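Local coordinates for protein pectate lyase 47 (Bacillus sp. TS-47, PDB 1VBL) that probably cleaves pectate by beta-elimination, acting as a thermostable, calcium-binding lyase of polysaccharide lyase family 1, at residues Ile67-Asp72 and Ala143-Gly148; Glu166-Tyr171 and Tyr189-Ile194; Asp229-Ile234 and Asn246-His251. All blocks are in the same frame, centred on the assembly; numbering follows the deposited sequence.

The three contacts lie along a parallel beta-helix, from a partly buried strand pair to the buried interior. Contact 1 is true strand pairing: backbone bonds join 67-72 to 143-148, with one oppositely charged pair nearby. Contact 2 is buried and has no direct hydrogen bond between its segments; a proline-tyrosine contact and three bridging waters join 166-171 to 189-194. Contact 3, closest to the centre of the chain, packs strand 232-235 against strand 239-251 through apolar side chains and a histidine. Contacts 2 and 3 share the calcium ion and neighbouring strands of one parallel sheet, whereas contact 1 meets contact 2 where the backbones of Ile-145 and Glu-166 are hydrogen-bonded.

Contact 1: residues Ile67-Asp72 and Ala143-Gly148; sequences IDLNVD and AKIKGG
Lys-146 and Asn-70 address opposite faces of the Asp-68 carboxylate. Over one face stands the ammonium group, with NZ of Lys-146 4.2 Å from OD2 of Asp-68, probably near enough for some attraction but too far for a salt bridge. Beyond the other face, the backbone N of Asn-70 donates to OD1 of Asp-68 at 2.9 Å, coming from well out of the carboxylate plane. This closes an Asx turn, suiting aspartate, whose short carboxylate reaches the amide two residues on, just past strand 66-68. With CG anti to the backbone N (chi1 -174°), the carboxylate lies beside its own carbonyl carbon, where OD1 can accept from that amide. The lysine chain bends near its end, which brings NZ over the acid.

Beneath these groups the backbones pair as parallel strands. Ile-67 N donates to Lys-144 O, Lys-146 N returns a bond to Ile-67 O at 3.0 Å, and Leu-69 N closes on Lys-146 O at 2.8 Å, almost straight at 177°. Ile-67 and Ile-145 leave the sheet on its other face and lie side by side, CB of Ile-67 being 3.8 Å from CD1 of Ile-145; branched apolar residues suit both the extended backbone and the buried face. Leu-69 reaches forward until its CD1 rests 3.5 Å from CA of Gly-148, where a beta carbon would collide with it. Gly-147 turns with positive phi and also lacks room for a side chain, beside Asp-68 and Asn-70.

The pair belongs to the parallel beta-helix of pectate lyases. Strand 144-146 lies between 66-68 and 164-166, with Ile-145 touching Phe-165, while Leu-69 packs on Arg-38 and Leu-41 of helix 38-44.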
ATOM      1  N   ILE A  67     -16.507   7.940  -4.755  1.00 16.29           N
ATOM      2  CA  ILE A  67     -16.346   7.565  -6.149  1.00 16.51           C
ATOM      3  C   ILE A  67     -16.088   6.071  -6.220  1.00 16.39           C
ATOM      4  O   ILE A  67     -15.038   5.585  -5.791  1.00 15.88           O
ATOM      5  CB  ILE A  67     -15.174   8.311  -6.834  1.00 17.07           C
ATOM      6  CG1 ILE A  67     -15.528   9.790  -7.016  1.00 16.75           C
ATOM      7  CG2 ILE A  67     -14.881   7.681  -8.194  1.00 17.28           C
ATOM      8  CD1 ILE A  67     -14.477  10.590  -7.771  1.00 19.16           C
ATOM      9  N   ASP A  68     -17.070   5.348  -6.748  1.00 15.27           N
ATOM     10  CA  ASP A  68     -16.985   3.904  -6.914  1.00 16.13           C
ATOM     11  C   ASP A  68     -16.428   3.682  -8.319  1.00 16.16           C
ATOM     12  O   ASP A  68     -17.024   4.121  -9.302  1.00 14.93           O
ATOM     13  CB  ASP A  68     -18.384   3.290  -6.796  1.00 16.53           C
ATOM     14  CG  ASP A  68     -18.374   1.771  -6.820  1.00 20.64           C
ATOM     15  OD1 ASP A  68     -17.309   1.164  -7.078  1.00 18.88           O
ATOM     16  OD2 ASP A  68     -19.451   1.181  -6.582  1.00 19.53           O
ATOM     17  N   LEU A  69     -15.286   3.008  -8.409  1.00 15.87           N
ATOM     18  CA  LEU A  69     -14.648   2.747  -9.694  1.00 15.80           C
ATOM     19  C   LEU A  69     -15.169   1.485 -10.362  1.00 15.40           C
ATOM     20  O   LEU A  69     -14.874   1.221 -11.526  1.00 15.99           O
ATOM     21  CB  LEU A  69     -13.132   2.648  -9.506  1.00 14.13           C
ATOM     22  CG  LEU A  69     -12.496   3.942  -8.995  1.00 15.35           C
ATOM     23  CD1 LEU A  69     -11.012   3.732  -8.712  1.00 14.94           C
ATOM     24  CD2 LEU A  69     -12.707   5.037 -10.033  1.00 15.67           C
ATOM     25  N   ASN A  70     -15.946   0.708  -9.616  1.00 16.69           N
ATOM     26  CA  ASN A  70     -16.518  -0.535 -10.120  1.00 18.41           C
ATOM     27  C   ASN A  70     -17.888  -0.231 -10.741  1.00 19.37           C
ATOM     28  O   ASN A  70     -18.908  -0.772 -10.311  1.00 20.99           O
ATOM     29  CB  ASN A  70     -16.677  -1.517  -8.957  1.00 22.12           C
ATOM     30  CG  ASN A  70     -16.713  -2.961  -9.404  1.00 23.42           C
ATOM     31  OD1 ASN A  70     -17.376  -3.792  -8.782  1.00 26.47           O
ATOM     32  ND2 ASN A  70     -15.984  -3.277 -10.469  1.00 19.57           N
ATOM     33  N   VAL A  71     -17.905   0.643 -11.746  1.00 17.71           N
ATOM     34  CA  VAL A  71     -19.147   1.035 -12.410  1.00 18.39           C
ATOM     35  C   VAL A  71     -18.975   1.083 -13.925  1.00 20.95           C
ATOM     36  O   VAL A  71     -17.851   1.205 -14.424  1.00 19.60           O
ATOM     37  CB  VAL A  71     -19.613   2.435 -11.938  1.00 17.95           C
ATOM     38  CG1 VAL A  71     -19.836   2.435 -10.430  1.00 19.05           C
ATOM     39  CG2 VAL A  71     -18.575   3.486 -12.314  1.00 18.68           C
ATOM     40  N   ASP A  72     -20.082   0.991 -14.660  1.00 21.88           N
ATOM     41  CA  ASP A  72     -19.998   1.043 -16.112  1.00 24.63           C
ATOM     42  C   ASP A  72     -19.817   2.478 -16.584  1.00 26.23           C
ATOM     43  O   ASP A  72     -19.668   3.395 -15.775  1.00 25.90           O
ATOM     44  CB  ASP A  72     -21.236   0.411 -16.772  1.00 24.78           C
ATOM     45  CG  ASP A  72     -22.541   1.041 -16.317  1.00 26.72           C
ATOM     46  OD1 ASP A  72     -22.598   2.276 -16.168  1.00 25.56           O
ATOM     47  OD2 ASP A  72     -23.523   0.290 -16.129  1.00 28.08           O
ATOM     48  N   ALA A 143     -14.284  12.337   1.382  1.00 16.16           N
ATOM     49  CA  ALA A 143     -13.834  11.989   0.040  1.00 14.83           C
ATOM     50  C   ALA A 143     -13.482  10.506   0.111  1.00 15.23           C
ATOM     51  O   ALA A 143     -12.727  10.087   0.991  1.00 13.83           O
ATOM     52  CB  ALA A 143     -12.605  12.806  -0.340  1.00 15.81           C
ATOM     53  N   LYS A 144     -14.027   9.714  -0.806  1.00 14.56           N
ATOM     54  CA  LYS A 144     -13.772   8.279  -0.799  1.00 14.81           C
ATOM     55  C   LYS A 144     -13.609   7.676  -2.187  1.00 14.91           C
ATOM     56  O   LYS A 144     -14.239   8.113  -3.151  1.00 15.23           O
ATOM     57  CB  LYS A 144     -14.911   7.540  -0.088  1.00 16.57           C
ATOM     58  CG  LYS A 144     -15.188   7.989   1.335  1.00 18.00           C
ATOM     59  CD  LYS A 144     -16.344   7.199   1.940  1.00 21.09           C
ATOM     60  CE  LYS A 144     -16.648   7.654   3.359  1.00 22.86           C
ATOM     61  NZ  LYS A 144     -17.800   6.905   3.936  1.00 25.59           N
ATOM     62  N   ILE A 145     -12.752   6.666  -2.269  1.00 15.18           N
ATOM     63  CA  ILE A 145     -12.504   5.935  -3.505  1.00 14.97           C
ATOM     64  C   ILE A 145     -12.735   4.469  -3.141  1.00 13.93           C
ATOM     65  O   ILE A 145     -12.186   3.979  -2.155  1.00 12.83           O
ATOM     66  CB  ILE A 145     -11.044   6.101  -3.998  1.00 16.63           C
ATOM     67  CG1 ILE A 145     -10.850   7.484  -4.631  1.00 16.75           C
ATOM     68  CG2 ILE A 145     -10.701   5.003  -5.005  1.00 16.64           C
ATOM     69  CD1 ILE A 145     -11.543   7.662  -5.964  1.00 20.20           C
ATOM     70  N   LYS A 146     -13.565   3.778  -3.913  1.00 13.18           N
ATOM     71  CA  LYS A 146     -13.837   2.370  -3.638  1.00 13.74           C
ATOM     72  C   LYS A 146     -13.899   1.564  -4.929  1.00 13.77           C
ATOM     73  O   LYS A 146     -14.070   2.125  -6.009  1.00 14.21           O
ATOM     74  CB  LYS A 146     -15.170   2.210  -2.899  1.00 17.04           C
ATOM     75  CG  LYS A 146     -15.321   3.074  -1.656  1.00 22.91           C
ATOM     76  CD  LYS A 146     -16.596   2.746  -0.875  1.00 26.53           C
ATOM     77  CE  LYS A 146     -17.856   2.898  -1.714  1.00 28.59           C
ATOM     78  NZ  LYS A 146     -18.019   1.824  -2.734  1.00 33.46           N
ATOM     79  N   GLY A 147     -13.755   0.249  -4.803  1.00 14.69           N
ATOM     80  CA  GLY A 147     -13.837  -0.632  -5.957  1.00 15.25           C
ATOM     81  C   GLY A 147     -12.718  -0.568  -6.974  1.00 15.62           C
ATOM     82  O   GLY A 147     -12.750  -1.286  -7.973  1.00 16.15           O
ATOM     83  N   GLY A 148     -11.729   0.285  -6.732  1.00 13.90           N
ATOM     84  CA  GLY A 148     -10.619   0.404  -7.657  1.00 12.46           C
ATOM     85  C   GLY A 148      -9.420   1.032  -6.978  1.00 12.71           C
ATOM     86  O   GLY A 148      -9.394   1.161  -5.757  1.00 12.85           O
TER

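Contact 2: residues Glu166-Tyr171 and Tyr189-Ile194; sequences EAPLDY and YDSISI. With CA (calcium ion), chain B.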
ATOM      1  N   GLU A 166     -11.138   2.455   0.036  1.00 11.24           N
ATOM      2  CA  GLU A 166     -11.630   1.151   0.460  1.00 13.66           C
ATOM      3  C   GLU A 166     -10.927   0.216  -0.522  1.00 13.61           C
ATOM      4  O   GLU A 166     -11.138   0.314  -1.733  1.00 14.47           O
ATOM      5  CB  GLU A 166     -13.142   1.023   0.292  1.00 14.50           C
ATOM      6  CG  GLU A 166     -13.672  -0.307   0.814  1.00 15.74           C
ATOM      7  CD  GLU A 166     -15.143  -0.519   0.512  1.00 19.47           C
ATOM      8  OE1 GLU A 166     -15.491  -0.675  -0.677  1.00 19.82           O
ATOM      9  OE2 GLU A 166     -15.947  -0.530   1.467  1.00 21.12           O
ATOM     10  N   ALA A 167     -10.081  -0.667  -0.006  1.00 13.31           N
ATOM     11  CA  ALA A 167      -9.327  -1.585  -0.853  1.00 13.16           C
ATOM     12  C   ALA A 167     -10.183  -2.239  -1.929  1.00 14.14           C
ATOM     13  O   ALA A 167     -11.284  -2.722  -1.660  1.00 13.88           O
ATOM     14  CB  ALA A 167      -8.658  -2.656  -0.000  1.00 13.31           C
ATOM     15  N   PRO A 168      -9.680  -2.263  -3.172  1.00 12.70           N
ATOM     16  CA  PRO A 168     -10.406  -2.867  -4.288  1.00 14.22           C
ATOM     17  C   PRO A 168     -10.487  -4.383  -4.158  1.00 14.83           C
ATOM     18  O   PRO A 168      -9.578  -5.025  -3.633  1.00 13.92           O
ATOM     19  CB  PRO A 168      -9.592  -2.430  -5.502  1.00 13.83           C
ATOM     20  CG  PRO A 168      -8.200  -2.382  -4.960  1.00 12.29           C
ATOM     21  CD  PRO A 168      -8.397  -1.695  -3.626  1.00 13.74           C
ATOM     22  N   LEU A 169     -11.588  -4.943  -4.637  1.00 15.39           N
ATOM     23  CA  LEU A 169     -11.807  -6.379  -4.598  1.00 16.60           C
ATOM     24  C   LEU A 169     -11.533  -6.953  -5.984  1.00 16.39           C
ATOM     25  O   LEU A 169     -12.054  -6.451  -6.982  1.00 16.91           O
ATOM     26  CB  LEU A 169     -13.256  -6.667  -4.202  1.00 20.30           C
ATOM     27  CG  LEU A 169     -13.575  -7.555  -2.996  1.00 24.29           C
ATOM     28  CD1 LEU A 169     -12.780  -7.126  -1.782  1.00 23.58           C
ATOM     29  CD2 LEU A 169     -15.065  -7.472  -2.714  1.00 25.78           C
ATOM     30  N   ASP A 170     -10.703  -7.989  -6.041  1.00 15.15           N
ATOM     31  CA  ASP A 170     -10.377  -8.659  -7.298  1.00 14.67           C
ATOM     32  C   ASP A 170     -11.410  -9.784  -7.424  1.00 14.28           C
ATOM     33  O   ASP A 170     -11.378 -10.741  -6.651  1.00 11.67           O
ATOM     34  CB  ASP A 170      -8.968  -9.259  -7.226  1.00 15.76           C
ATOM     35  CG  ASP A 170      -8.492  -9.808  -8.562  1.00 17.10           C
ATOM     36  OD1 ASP A 170      -9.336 -10.279  -9.356  1.00 13.81           O
ATOM     37  OD2 ASP A 170      -7.267  -9.780  -8.812  1.00 15.31           O
ATOM     38  N   TYR A 171     -12.320  -9.667  -8.386  1.00 12.84           N
ATOM     39  CA  TYR A 171     -13.366 -10.677  -8.572  1.00 14.73           C
ATOM     40  C   TYR A 171     -12.869 -11.997  -9.146  1.00 14.97           C
ATOM     41  O   TYR A 171     -13.583 -13.008  -9.114  1.00 15.54           O
ATOM     42  CB  TYR A 171     -14.473 -10.152  -9.491  1.00 14.10           C
ATOM     43  CG  TYR A 171     -15.275  -8.990  -8.949  1.00 18.68           C
ATOM     44  CD1 TYR A 171     -15.539  -8.868  -7.585  1.00 21.87           C
ATOM     45  CD2 TYR A 171     -15.831  -8.049  -9.811  1.00 19.79           C
ATOM     46  CE1 TYR A 171     -16.342  -7.836  -7.096  1.00 24.81           C
ATOM     47  CE2 TYR A 171     -16.636  -7.018  -9.334  1.00 23.51           C
ATOM     48  CZ  TYR A 171     -16.889  -6.918  -7.978  1.00 23.98           C
ATOM     49  OH  TYR A 171     -17.696  -5.911  -7.509  1.00 27.15           O
ATOM     50  N   TYR A 189      -5.187  -6.095  -7.470  1.00 15.43           N
ATOM     51  CA  TYR A 189      -5.447  -4.688  -7.201  1.00 13.86           C
ATOM     52  C   TYR A 189      -5.087  -4.087  -5.851  1.00 14.30           C
ATOM     53  O   TYR A 189      -5.403  -4.642  -4.797  1.00 11.81           O
ATOM     54  CB  TYR A 189      -6.922  -4.401  -7.515  1.00 12.36           C
ATOM     55  CG  TYR A 189      -7.382  -5.078  -8.794  1.00 13.08           C
ATOM     56  CD1 TYR A 189      -6.698  -4.872  -9.996  1.00 14.91           C
ATOM     57  CD2 TYR A 189      -8.454  -5.973  -8.791  1.00 14.80           C
ATOM     58  CE1 TYR A 189      -7.063  -5.549 -11.162  1.00 13.50           C
ATOM     59  CE2 TYR A 189      -8.828  -6.658  -9.956  1.00 13.39           C
ATOM     60  CZ  TYR A 189      -8.124  -6.442 -11.135  1.00 13.84           C
ATOM     61  OH  TYR A 189      -8.462  -7.131 -12.282  1.00 15.14           O
ATOM     62  N   ASP A 190      -4.426  -2.931  -5.913  1.00 13.83           N
ATOM     63  CA  ASP A 190      -4.031  -2.168  -4.727  1.00 13.38           C
ATOM     64  C   ASP A 190      -4.777  -0.841  -4.793  1.00 12.00           C
ATOM     65  O   ASP A 190      -5.172  -0.408  -5.875  1.00 11.99           O
ATOM     66  CB  ASP A 190      -2.540  -1.839  -4.748  1.00 13.44           C
ATOM     67  CG  ASP A 190      -1.694  -3.002  -5.167  1.00 13.65           C
ATOM     68  OD1 ASP A 190      -1.890  -4.105  -4.616  1.00 12.00           O
ATOM     69  OD2 ASP A 190      -0.827  -2.808  -6.044  1.00 14.75           O
ATOM     70  N   SER A 191      -4.951  -0.178  -3.652  1.00 11.72           N
ATOM     71  CA  SER A 191      -5.622   1.117  -3.659  1.00 10.25           C
ATOM     72  C   SER A 191      -4.713   2.103  -4.391  1.00 10.49           C
ATOM     73  O   SER A 191      -5.177   2.967  -5.133  1.00 10.76           O
ATOM     74  CB  SER A 191      -5.893   1.591  -2.228  1.00 10.71           C
ATOM     75  OG  SER A 191      -6.945   0.832  -1.651  1.00 11.43           O
ATOM     76  N   ILE A 192      -3.410   1.960  -4.170  1.00  9.88           N
ATOM     77  CA  ILE A 192      -2.415   2.797  -4.828  1.00 11.40           C
ATOM     78  C   ILE A 192      -1.221   1.924  -5.174  1.00 11.63           C
ATOM     79  O   ILE A 192      -0.626   1.290  -4.302  1.00 11.58           O
ATOM     80  CB  ILE A 192      -1.932   3.967  -3.933  1.00 12.59           C
ATOM     81  CG1 ILE A 192      -3.079   4.952  -3.697  1.00 12.41           C
ATOM     82  CG2 ILE A 192      -0.757   4.683  -4.603  1.00 14.58           C
ATOM     83  CD1 ILE A 192      -2.689   6.178  -2.884  1.00 13.05           C
ATOM     84  N   SER A 193      -0.886   1.888  -6.458  1.00 11.92           N
ATOM     85  CA  SER A 193       0.233   1.099  -6.939  1.00 12.92           C
ATOM     86  C   SER A 193       1.221   2.032  -7.630  1.00 13.74           C
ATOM     87  O   SER A 193       0.893   2.671  -8.628  1.00 15.22           O
ATOM     88  CB  SER A 193      -0.258   0.034  -7.921  1.00 16.77           C
ATOM     89  OG  SER A 193       0.835  -0.680  -8.471  1.00 22.00           O
ATOM     90  N   ILE A 194       2.424   2.112  -7.078  1.00 12.28           N
ATOM     91  CA  ILE A 194       3.472   2.967  -7.614  1.00 13.99           C
ATOM     92  C   ILE A 194       4.500   2.085  -8.321  1.00 15.43           C
ATOM     93  O   ILE A 194       5.190   1.285  -7.681  1.00 14.73           O
ATOM     94  CB  ILE A 194       4.138   3.762  -6.472  1.00 13.51           C
ATOM     95  CG1 ILE A 194       3.073   4.591  -5.749  1.00 14.60           C
ATOM     96  CG2 ILE A 194       5.247   4.645  -7.017  1.00 13.43           C
ATOM     97  CD1 ILE A 194       3.577   5.318  -4.498  1.00 14.70           C
TER
HETATM   98 CA    CA B 417       0.385  -5.100  -5.520  1.00 25.80          CA
HETATM   99  O   HOH W   1      -9.037   1.810  -3.121  1.00 12.17           O
HETATM  100  O   HOH W   2      -6.929  -4.652  -2.519  1.00 20.95           O
HETATM  101  O   HOH W   3     -10.132  -9.019 -11.703  1.00 11.96           O
HETATM  102  O   HOH W   4      -0.989  -5.900  -7.307  1.00 24.75           O
HETATM  103  O   HOH W   5       2.369  -3.995  -6.822  1.00 23.80           O
HETATM  104  O   HOH W   6       1.766  -7.201  -5.520  1.00 24.97           O
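OD1 of Asp-170 accepts two hydrogen bonds, one from the backbone N of Phe-172 and one, at 2.8 Å, from a water that in turn accepts from OH of Tyr-189. That water lies in plane at the tyrosine ring's edge. OD2 of Asp-170 takes the N-H of Glu-188, so both oxygens of this buried acid are occupied. With CG anti to the backbone N (chi1 -172°) the carboxylate is brought against the ring, its plane turned 33° from it and CG of Asp-170 3.5 Å from CE2 of Tyr-189.

Pro-168, rigid and without an N-H to satisfy, presses CG to 3.5 Å from CB of Tyr-189. Here a loop leaving strand 164-166 of the parallel beta-helix passes beside the residues that lead into strand 192-195. Two further waters bridge the segments: one donates to Pro-168 O and Tyr-189 O, the other donates to Glu-166 O and accepts from OG of Ser-191 at 2.7 Å. A small hydroxyl suits this position, because OG also lies against CA of Ala-167. Next to it Asp-190 points away from the loop and grips the calcium ion with OD1 and OD2, each at 2.6 Å; OD1 also accepts from Gly-230 N.

Contact 3: residues Asp229-Ile234 and Asn246-His251; sequences DGALDI and NVFTNH. With CA (calcium ion), chain B.
The segments 229-234 and 246-251 face each other without strand pairing, their nearest CA atoms, those of Ala-231 and His-251, 7.6 Å apart, and side chains fill the interval. With CG anti to the backbone N (chi1 -175°), His-251 crosses it edge first: NE2 meets Asp-229 O 2.6 Å away, a weak bond bent to 119°, while ND1 bonds to OD1 of Asp-209. CB of Ala-231 sits over one face of the imidazole, toward the rim, where so small a side chain fits. The same CB also touches the edge of the Phe-248 ring, 4.1 Å from CD2 of Phe-248, and Leu-232 CD1 meets that ring's edge at CZ. A leucine in place of His-251 would probably leave Asp-209 OD1 without its imidazole partner and Asp-229 O without even this weak, bent contact.

On the other side of segment 229-234, Asp-229 OD2 and Asp-233 OD2 bind the calcium ion at 2.6 and 2.5 Å, together with Asp-190. Between them Gly-230 needs to be bare, since a beta carbon would strike Asp-233 OD2. Within the beta-helix, strand 232-235 borders 192-195, and Phe-248 meets the nearly parallel ring of Phe-207 from strand 200-208.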
ATOM      1  N   ASP A 229      -5.244  -7.066  -2.302  1.00 12.37           N
ATOM      2  CA  ASP A 229      -3.812  -7.190  -2.450  1.00 12.99           C
ATOM      3  C   ASP A 229      -3.209  -6.090  -1.587  1.00 13.57           C
ATOM      4  O   ASP A 229      -3.520  -6.010  -0.401  1.00 14.34           O
ATOM      5  CB  ASP A 229      -3.360  -7.076  -3.904  1.00 13.76           C
ATOM      6  CG  ASP A 229      -1.959  -7.639  -4.106  1.00 18.01           C
ATOM      7  OD1 ASP A 229      -1.637  -8.682  -3.498  1.00 14.04           O
ATOM      8  OD2 ASP A 229      -1.179  -7.054  -4.870  1.00 17.87           O
ATOM      9  N   GLY A 230      -2.378  -5.230  -2.159  1.00 13.21           N
ATOM     10  CA  GLY A 230      -1.772  -4.191  -1.343  1.00 13.86           C
ATOM     11  C   GLY A 230      -2.604  -2.940  -1.124  1.00 13.41           C
ATOM     12  O   GLY A 230      -3.533  -2.643  -1.877  1.00 13.56           O
ATOM     13  N   ALA A 231      -2.283  -2.206  -0.064  1.00 12.95           N
ATOM     14  CA  ALA A 231      -2.973  -0.954   0.209  1.00 13.23           C
ATOM     15  C   ALA A 231      -2.191   0.078  -0.594  1.00 13.37           C
ATOM     16  O   ALA A 231      -2.751   0.857  -1.364  1.00 12.45           O
ATOM     17  CB  ALA A 231      -2.908  -0.619   1.700  1.00 13.09           C
ATOM     18  N   LEU A 232      -0.876   0.043  -0.420  1.00 13.81           N
ATOM     19  CA  LEU A 232       0.024   0.968  -1.094  1.00 12.84           C
ATOM     20  C   LEU A 232       1.322   0.233  -1.403  1.00 12.65           C
ATOM     21  O   LEU A 232       2.170   0.069  -0.527  1.00 11.70           O
ATOM     22  CB  LEU A 232       0.303   2.158  -0.173  1.00 13.35           C
ATOM     23  CG  LEU A 232       0.894   3.450  -0.739  1.00 15.02           C
ATOM     24  CD1 LEU A 232       1.111   4.427   0.412  1.00 15.05           C
ATOM     25  CD2 LEU A 232       2.201   3.175  -1.458  1.00 17.40           C
ATOM     26  N   ASP A 233       1.476  -0.218  -2.645  1.00 14.51           N
ATOM     27  CA  ASP A 233       2.681  -0.937  -3.030  1.00 14.65           C
ATOM     28  C   ASP A 233       3.597  -0.096  -3.898  1.00 14.77           C
ATOM     29  O   ASP A 233       3.140   0.735  -4.682  1.00 13.95           O
ATOM     30  CB  ASP A 233       2.326  -2.245  -3.736  1.00 15.35           C
ATOM     31  CG  ASP A 233       1.749  -3.278  -2.781  1.00 16.75           C
ATOM     32  OD1 ASP A 233       2.018  -3.191  -1.565  1.00 15.43           O
ATOM     33  OD2 ASP A 233       1.038  -4.189  -3.236  1.00 16.18           O
ATOM     34  N   ILE A 234       4.895  -0.327  -3.739  1.00 12.81           N
ATOM     35  CA  ILE A 234       5.926   0.411  -4.453  1.00 13.86           C
ATOM     36  C   ILE A 234       6.898  -0.580  -5.074  1.00 15.33           C
ATOM     37  O   ILE A 234       7.494  -1.394  -4.367  1.00 15.80           O
ATOM     38  CB  ILE A 234       6.676   1.331  -3.464  1.00 13.07           C
ATOM     39  CG1 ILE A 234       5.670   2.283  -2.804  1.00 13.46           C
ATOM     40  CG2 ILE A 234       7.783   2.097  -4.177  1.00 12.83           C
ATOM     41  CD1 ILE A 234       6.236   3.090  -1.656  1.00 13.71           C
ATOM     42  N   ASN A 246      -0.836   8.799   7.153  1.00  9.34           N
ATOM     43  CA  ASN A 246      -1.902   7.979   6.584  1.00  8.24           C
ATOM     44  C   ASN A 246      -2.355   6.971   7.624  1.00  9.37           C
ATOM     45  O   ASN A 246      -1.627   6.657   8.566  1.00  9.87           O
ATOM     46  CB  ASN A 246      -1.405   7.193   5.365  1.00  9.15           C
ATOM     47  CG  ASN A 246      -0.961   8.087   4.236  1.00  8.43           C
ATOM     48  OD1 ASN A 246      -1.784   8.712   3.560  1.00  9.29           O
ATOM     49  ND2 ASN A 246       0.349   8.159   4.022  1.00  8.00           N
ATOM     50  N   VAL A 247      -3.570   6.470   7.454  1.00  9.03           N
ATOM     51  CA  VAL A 247      -4.086   5.444   8.339  1.00 10.85           C
ATOM     52  C   VAL A 247      -4.185   4.185   7.482  1.00 10.57           C
ATOM     53  O   VAL A 247      -4.691   4.236   6.364  1.00 11.73           O
ATOM     54  CB  VAL A 247      -5.503   5.779   8.870  1.00 10.39           C
ATOM     55  CG1 VAL A 247      -6.099   4.548   9.552  1.00 10.56           C
ATOM     56  CG2 VAL A 247      -5.438   6.934   9.864  1.00 10.99           C
ATOM     57  N   PHE A 248      -3.659   3.078   7.994  1.00 11.28           N
ATOM     58  CA  PHE A 248      -3.728   1.793   7.312  1.00 10.49           C
ATOM     59  C   PHE A 248      -4.385   0.879   8.335  1.00 10.80           C
ATOM     60  O   PHE A 248      -3.804   0.586   9.377  1.00 10.42           O
ATOM     61  CB  PHE A 248      -2.334   1.261   6.968  1.00 11.07           C
ATOM     62  CG  PHE A 248      -1.561   2.143   6.039  1.00 11.02           C
ATOM     63  CD1 PHE A 248      -0.700   3.115   6.537  1.00  9.91           C
ATOM     64  CD2 PHE A 248      -1.700   2.010   4.659  1.00 10.76           C
ATOM     65  CE1 PHE A 248       0.016   3.949   5.672  1.00 11.13           C
ATOM     66  CE2 PHE A 248      -0.992   2.836   3.787  1.00 11.52           C
ATOM     67  CZ  PHE A 248      -0.133   3.808   4.294  1.00 11.21           C
ATOM     68  N   THR A 249      -5.602   0.434   8.047  1.00 10.35           N
ATOM     69  CA  THR A 249      -6.306  -0.409   8.993  1.00  9.98           C
ATOM     70  C   THR A 249      -7.139  -1.478   8.301  1.00 10.27           C
ATOM     71  O   THR A 249      -7.460  -1.361   7.112  1.00 11.44           O
ATOM     72  CB  THR A 249      -7.223   0.466   9.897  1.00 11.45           C
ATOM     73  OG1 THR A 249      -7.746  -0.321  10.973  1.00 11.97           O
ATOM     74  CG2 THR A 249      -8.378   1.036   9.084  1.00 12.12           C
ATOM     75  N   ASN A 250      -7.469  -2.522   9.057  1.00  9.56           N
ATOM     76  CA  ASN A 250      -8.288  -3.633   8.570  1.00 11.56           C
ATOM     77  C   ASN A 250      -7.888  -4.068   7.168  1.00 11.09           C
ATOM     78  O   ASN A 250      -8.659  -3.943   6.212  1.00  9.89           O
ATOM     79  CB  ASN A 250      -9.767  -3.238   8.592  1.00 14.18           C
ATOM     80  CG  ASN A 250     -10.237  -2.824   9.976  1.00 17.41           C
ATOM     81  OD1 ASN A 250      -9.760  -3.340  10.985  1.00 19.27           O
ATOM     82  ND2 ASN A 250     -11.189  -1.900  10.028  1.00 17.66           N
ATOM     83  N   HIS A 251      -6.677  -4.599   7.064  1.00 11.50           N
ATOM     84  CA  HIS A 251      -6.137  -5.043   5.791  1.00 11.69           C
ATOM     85  C   HIS A 251      -5.008  -6.022   6.071  1.00 11.77           C
ATOM     86  O   HIS A 251      -4.348  -5.942   7.105  1.00 11.76           O
ATOM     87  CB  HIS A 251      -5.598  -3.840   5.014  1.00 10.06           C
ATOM     88  CG  HIS A 251      -5.123  -4.168   3.632  1.00 12.08           C
ATOM     89  ND1 HIS A 251      -5.983  -4.350   2.571  1.00 12.53           N
ATOM     90  CD2 HIS A 251      -3.872  -4.337   3.137  1.00 10.94           C
ATOM     91  CE1 HIS A 251      -5.284  -4.615   1.479  1.00 12.25           C
ATOM     92  NE2 HIS A 251      -4.002  -4.613   1.795  1.00 11.10           N
TER
HETATM   93 CA    CA B 417       0.385  -5.100  -5.520  1.00 25.80          CA
HETATM   94  O   HOH W   4      -0.989  -5.900  -7.307  1.00 24.75           O
HETATM   95  O   HOH W   5       2.369  -3.995  -6.822  1.00 23.80           O
HETATM   96  O   HOH W   6       1.766  -7.201  -5.520  1.00 24.97           O